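Local coordinates for AopB (PDB 3WXX), which binds the chaperone AcrH and probably acts as a membrane-inserting translocator in assembly of the type III secretion translocon, at residues L83-I86 against R87-L91; K93-E96 against N97-M101. All blocks are in the same frame, centred on the assembly; numbering follows the deposited sequence.

Contact 1 (L83-I86 against R87-L91); sequences LERI and RAENL
R87 reaches back along helix 80-89, past the carbonyl O of L83, to the carboxylate of E84. Its CB lies 3.2 Å from the carbonyl O of L83, the same oxygen that accepts the backbone N-H of R87. With CG trans to the backbone N (chi1 -166°), the chain runs straight until it bends at chi3. CD then passes OE1 of E84 at 4.0 Å, and NE stands 3.9 Å from OE2 of E84, a long salt bridge. The carboxylate and guanidinium planes are nearly parallel, 5° apart, as the two side chains run alongside each other. Beyond NE the stronger partners belong to the chaperone: NH1 makes a salt bridge to D11 of AcrH, and NH2 a weak hydrogen bond to A7 O of AcrH.

R85 and E89 form a second pair one turn apart. NH1 of R85 and OE2 of E89, 4.0 Å apart, make a long salt bridge through charge alone: the planes stand 88° from each other and no N-H points at the oxygen.

At the helix end, N90 turns its amide back beside CG2 of I86: ND2 donates to the carbonyl O of I86 at 2.8 Å, from above the carbonyl plane. One good and one weak bond from N90 meet at I86 O, the weak one from its backbone N, where the chain leaves helical geometry. The chemistry implies a helix end closed by a side-chain amide; the two long ion pairs add little directional hold, and R87 spends its firmer salt bridge on D11 of AcrH.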
loop_
_atom_site.group_PDB
_atom_site.type_symbol
_atom_site.label_atom_id
_atom_site.label_comp_id
_atom_site.label_asym_id
_atom_site.label_seq_id
_atom_site.Cartn_x
_atom_site.Cartn_y
_atom_site.Cartn_z
ATOM N N LEU B 83 1.668 15.487 21.132
ATOM C CA LEU B 83 2.079 14.230 20.549
ATOM C C LEU B 83 2.001 13.106 21.580
ATOM O O LEU B 83 1.620 11.979 21.263
ATOM C CB LEU B 83 3.504 14.374 20.029
ATOM C CG LEU B 83 3.916 13.532 18.848
ATOM C CD1 LEU B 83 2.842 13.553 17.769
ATOM C CD2 LEU B 83 5.241 14.043 18.316
ATOM N N GLU B 84 2.385 13.421 22.811
ATOM C CA GLU B 84 2.325 12.470 23.893
ATOM C C GLU B 84 0.904 12.168 24.307
ATOM O O GLU B 84 0.631 11.032 24.724
ATOM C CB GLU B 84 3.171 12.958 25.075
ATOM C CG GLU B 84 4.656 12.845 24.782
ATOM C CD GLU B 84 5.082 11.412 24.506
ATOM O OE1 GLU B 84 4.529 10.475 25.148
ATOM O OE2 GLU B 84 5.971 11.231 23.653
ATOM N N ARG B 85 0.016 13.175 24.228
ATOM C CA ARG B 85 -1.432 12.958 24.495
ATOM C C ARG B 85 -1.982 11.977 23.477
ATOM O O ARG B 85 -2.717 11.047 23.813
ATOM C CB ARG B 85 -2.363 14.172 24.284
ATOM C CG ARG B 85 -2.428 15.445 25.129
ATOM C CD ARG B 85 -3.699 16.205 24.699
ATOM N NE ARG B 85 -3.600 16.548 23.289
ATOM C CZ ARG B 85 -4.560 16.563 22.363
ATOM N NH1 ARG B 85 -5.821 16.238 22.646
ATOM N NH2 ARG B 85 -4.239 16.905 21.106
ATOM N N ILE B 86 -1.678 12.274 22.210
ATOM C CA ILE B 86 -2.213 11.529 21.061
ATOM C C ILE B 86 -1.736 10.091 21.149
ATOM O O ILE B 86 -2.506 9.140 21.078
ATOM C CB ILE B 86 -1.740 12.146 19.736
ATOM C CG1 ILE B 86 -2.428 13.491 19.509
ATOM C CG2 ILE B 86 -2.058 11.211 18.587
ATOM C CD1 ILE B 86 -1.729 14.390 18.525
ATOM N N ARG B 87 -0.439 9.957 21.320
ATOM C CA ARG B 87 0.156 8.673 21.462
ATOM C C ARG B 87 -0.580 7.880 22.546
ATOM O O ARG B 87 -0.853 6.697 22.358
ATOM C CB ARG B 87 1.642 8.852 21.759
ATOM C CG ARG B 87 2.471 7.613 21.624
ATOM C CD ARG B 87 3.861 7.896 22.152
ATOM N NE ARG B 87 4.739 8.510 21.154
ATOM C CZ ARG B 87 5.507 7.816 20.320
ATOM N NH1 ARG B 87 5.475 6.480 20.355
ATOM N NH2 ARG B 87 6.306 8.443 19.450
ATOM N N ALA B 88 -0.881 8.527 23.671
ATOM C CA ALA B 88 -1.477 7.839 24.826
ATOM C C ALA B 88 -2.921 7.514 24.554
ATOM O O ALA B 88 -3.412 6.449 24.900
ATOM C CB ALA B 88 -1.356 8.690 26.076
ATOM N N GLU B 89 -3.607 8.451 23.921
ATOM C CA GLU B 89 -4.959 8.208 23.423
ATOM C C GLU B 89 -5.114 7.023 22.463
ATOM O O GLU B 89 -6.202 6.487 22.345
ATOM C CB GLU B 89 -5.488 9.460 22.730
ATOM C CG GLU B 89 -6.254 10.351 23.682
ATOM C CD GLU B 89 -6.468 11.753 23.153
ATOM O OE1 GLU B 89 -6.363 11.973 21.929
ATOM O OE2 GLU B 89 -6.765 12.638 23.973
ATOM N N ASN B 90 -4.051 6.654 21.749
ATOM C CA ASN B 90 -4.105 5.589 20.739
ATOM C C ASN B 90 -3.153 4.456 21.017
ATOM O O ASN B 90 -2.742 3.778 20.091
ATOM C CB ASN B 90 -3.752 6.137 19.360
ATOM C CG ASN B 90 -4.707 7.183 18.902
ATOM O OD1 ASN B 90 -5.735 6.866 18.308
ATOM N ND2 ASN B 90 -4.380 8.448 19.159
ATOM N N LEU B 91 -2.801 4.242 22.274
ATOM C CA LEU B 91 -1.925 3.134 22.614
ATOM C C LEU B 91 -2.380 1.848 21.963
ATOM O O LEU B 91 -1.549 1.079 21.502
ATOM C CB LEU B 91 -1.843 2.948 24.133
ATOM C CG LEU B 91 -0.558 3.391 24.849
ATOM C CD1 LEU B 91 0.281 4.403 24.092
ATOM C CD2 LEU B 91 -0.876 3.907 26.244
#

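Contact 2 (K93-E96 against N97-M101)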
loop_
_atom_site.group_PDB
_atom_site.type_symbol
_atom_site.label_atom_id
_atom_site.label_comp_id
_atom_site.label_asym_id
_atom_site.label_seq_id
_atom_site.Cartn_x
_atom_site.Cartn_y
_atom_site.Cartn_z
ATOM N N LYS B 93 -4.338 1.121 19.054
ATOM C CA LYS B 93 -4.055 1.041 17.614
ATOM C C LYS B 93 -2.557 0.989 17.333
ATOM O O LYS B 93 -2.094 0.192 16.505
ATOM C CB LYS B 93 -4.688 2.202 16.852
ATOM C CG LYS B 93 -6.089 1.931 16.333
ATOM C CD LYS B 93 -6.216 2.439 14.917
ATOM C CE LYS B 93 -7.651 2.421 14.413
ATOM N NZ LYS B 93 -8.036 1.007 14.185
ATOM N N ILE B 94 -1.791 1.795 18.058
ATOM C CA ILE B 94 -0.357 1.836 17.827
ATOM C C ILE B 94 0.288 0.487 18.067
ATOM O O ILE B 94 1.146 0.047 17.279
ATOM C CB ILE B 94 0.325 2.952 18.637
ATOM C CG1 ILE B 94 -0.074 4.300 18.009
ATOM C CG2 ILE B 94 1.838 2.792 18.622
ATOM C CD1 ILE B 94 0.499 5.490 18.726
ATOM N N ASP B 95 -0.142 -0.180 19.125
ATOM C CA ASP B 95 0.375 -1.494 19.421
ATOM C C ASP B 95 -0.037 -2.470 18.308
ATOM O O ASP B 95 0.771 -3.304 17.862
ATOM C CB ASP B 95 -0.100 -1.966 20.793
ATOM C CG ASP B 95 0.554 -3.271 21.212
ATOM O OD1 ASP B 95 1.793 -3.288 21.359
ATOM O OD2 ASP B 95 -0.170 -4.286 21.364
ATOM N N GLU B 96 -1.270 -2.350 17.836
ATOM C CA GLU B 96 -1.749 -3.207 16.737
ATOM C C GLU B 96 -0.911 -3.063 15.464
ATOM O O GLU B 96 -0.526 -4.033 14.824
ATOM C CB GLU B 96 -3.209 -2.884 16.421
ATOM C CG GLU B 96 -4.166 -3.226 17.544
ATOM C CD GLU B 96 -5.578 -2.802 17.219
ATOM O OE1 GLU B 96 -5.716 -2.048 16.226
ATOM O OE2 GLU B 96 -6.532 -3.191 17.950
ATOM N N ASN B 97 -0.636 -1.825 15.123
ATOM C CA ASN B 97 0.197 -1.517 13.998
ATOM C C ASN B 97 1.587 -2.054 14.187
ATOM O O ASN B 97 2.184 -2.599 13.231
ATOM C CB ASN B 97 0.190 0.011 13.755
ATOM C CG ASN B 97 -1.191 0.530 13.408
ATOM O OD1 ASN B 97 -2.137 -0.257 13.195
ATOM N ND2 ASN B 97 -1.339 1.832 13.402
ATOM N N GLN B 98 2.153 -1.878 15.381
ATOM C CA GLN B 98 3.473 -2.497 15.649
ATOM C C GLN B 98 3.404 -4.010 15.408
ATOM O O GLN B 98 4.264 -4.556 14.745
ATOM C CB GLN B 98 3.970 -2.191 17.047
ATOM C CG GLN B 98 4.520 -0.786 17.183
ATOM C CD GLN B 98 4.681 -0.310 18.633
ATOM O OE1 GLN B 98 4.714 -1.118 19.571
ATOM N NE2 GLN B 98 4.805 1.015 18.816
ATOM N N THR B 99 2.326 -4.650 15.859
ATOM C CA THR B 99 2.178 -6.094 15.718
ATOM C C THR B 99 2.107 -6.528 14.258
ATOM O O THR B 99 2.742 -7.542 13.846
ATOM C CB THR B 99 0.970 -6.623 16.550
ATOM O OG1 THR B 99 1.277 -6.495 17.954
ATOM C CG2 THR B 99 0.656 -8.084 16.255
ATOM N N LYS B 100 1.323 -5.787 13.474
ATOM C CA LYS B 100 1.241 -6.010 12.011
ATOM C C LYS B 100 2.627 -5.995 11.389
ATOM O O LYS B 100 2.945 -6.816 10.518
ATOM C CB LYS B 100 0.373 -4.935 11.361
ATOM C CG LYS B 100 -1.122 -5.090 11.644
ATOM C CD LYS B 100 -1.893 -3.894 11.123
ATOM C CE LYS B 100 -3.367 -3.999 11.446
ATOM N NZ LYS B 100 -3.939 -2.619 11.449
HETATM N N MSE B 101 3.462 -5.048 11.805
HETATM C CA MSE B 101 4.783 -4.936 11.199
HETATM C C MSE B 101 5.642 -6.070 11.672
HETATM O O MSE B 101 6.431 -6.622 10.905
HETATM C CB MSE B 101 5.386 -3.588 11.519
HETATM C CG MSE B 101 4.618 -2.493 10.803
HETATM SE SE MSE B 101 5.524 -0.762 11.094
HETATM C CE MSE B 101 6.215 -0.913 9.294
#
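The amide of N97 carries the carbonyl O of K93 over one face, almost straight above CG at 3.2 Å. Neither OD1 nor ND2, at the edges of the group, bonds to that carbonyl; OD1, 3.3 Å from K93 O, is a fellow acceptor and instead receives a weak bond from NZ of K100. ND2 donates to G12 O of AcrH, while Y58 of AcrH packs on the same side chain. The amide of Q98 serves likewise: NE2 passes 3.5 Å from CG2 of I94, the methyl branch that stands trans to the backbone N of I94, and donates to D11 O of AcrH. On its other end, OE1 of Q98 comes no closer than 4.1 Å to OD1 of D95, with the amide and carboxylate planes turned 77° against each other. Both side chains therefore send their N-H groups to chaperone backbone carbonyls.

T99 faces the preceding turn differently. Its hydroxyl, held beside its own backbone N (chi1 -69°), makes a weak bond of 3.2 Å from OG1 to the carbonyl O of D95, which also accepts the backbone N-H of T99. The aliphatic part of K100 lies along the carbonyl of E96, CG being 3.4 Å from E96 O, before NZ goes on to Y58 O of AcrH. E96 OE1 stays 5.1 Å from NZ of K100, so any attraction between the two charges probably acts only at a distance.

Straight backbone bonds such as N97 N to K93 O, at 2.8 Å, carry the helix through all of this. Such i to i+4 bonding is that of a regular alpha-helix, here helix 91-113 in a predicted coiled-coil region, with the N97 and Q98 amides donating to backbone carbonyls of AcrH.

Contacts 1 and 2 lie in series on helices 80-89 and 91-113, consecutive helices of the SseC-like family region, with centres about 14 Å apart. They meet directly where R87 O packs on CD1 of I94, 4.1 Å away. Both are partly buried, but contact 1 has more exposed residues and its centre lies farther from the chain's centre, about 23 Å against 17 Å. Its chemistry is that of a helix end with long ion pairs, whereas contact 2 is an uninterrupted helical stretch. AcrH borders both, and D11 of AcrH serves the two: its carboxylate meets R87 and its backbone carbonyl Q98. At the end of segment 97-101, M101 packs on helix 126-151.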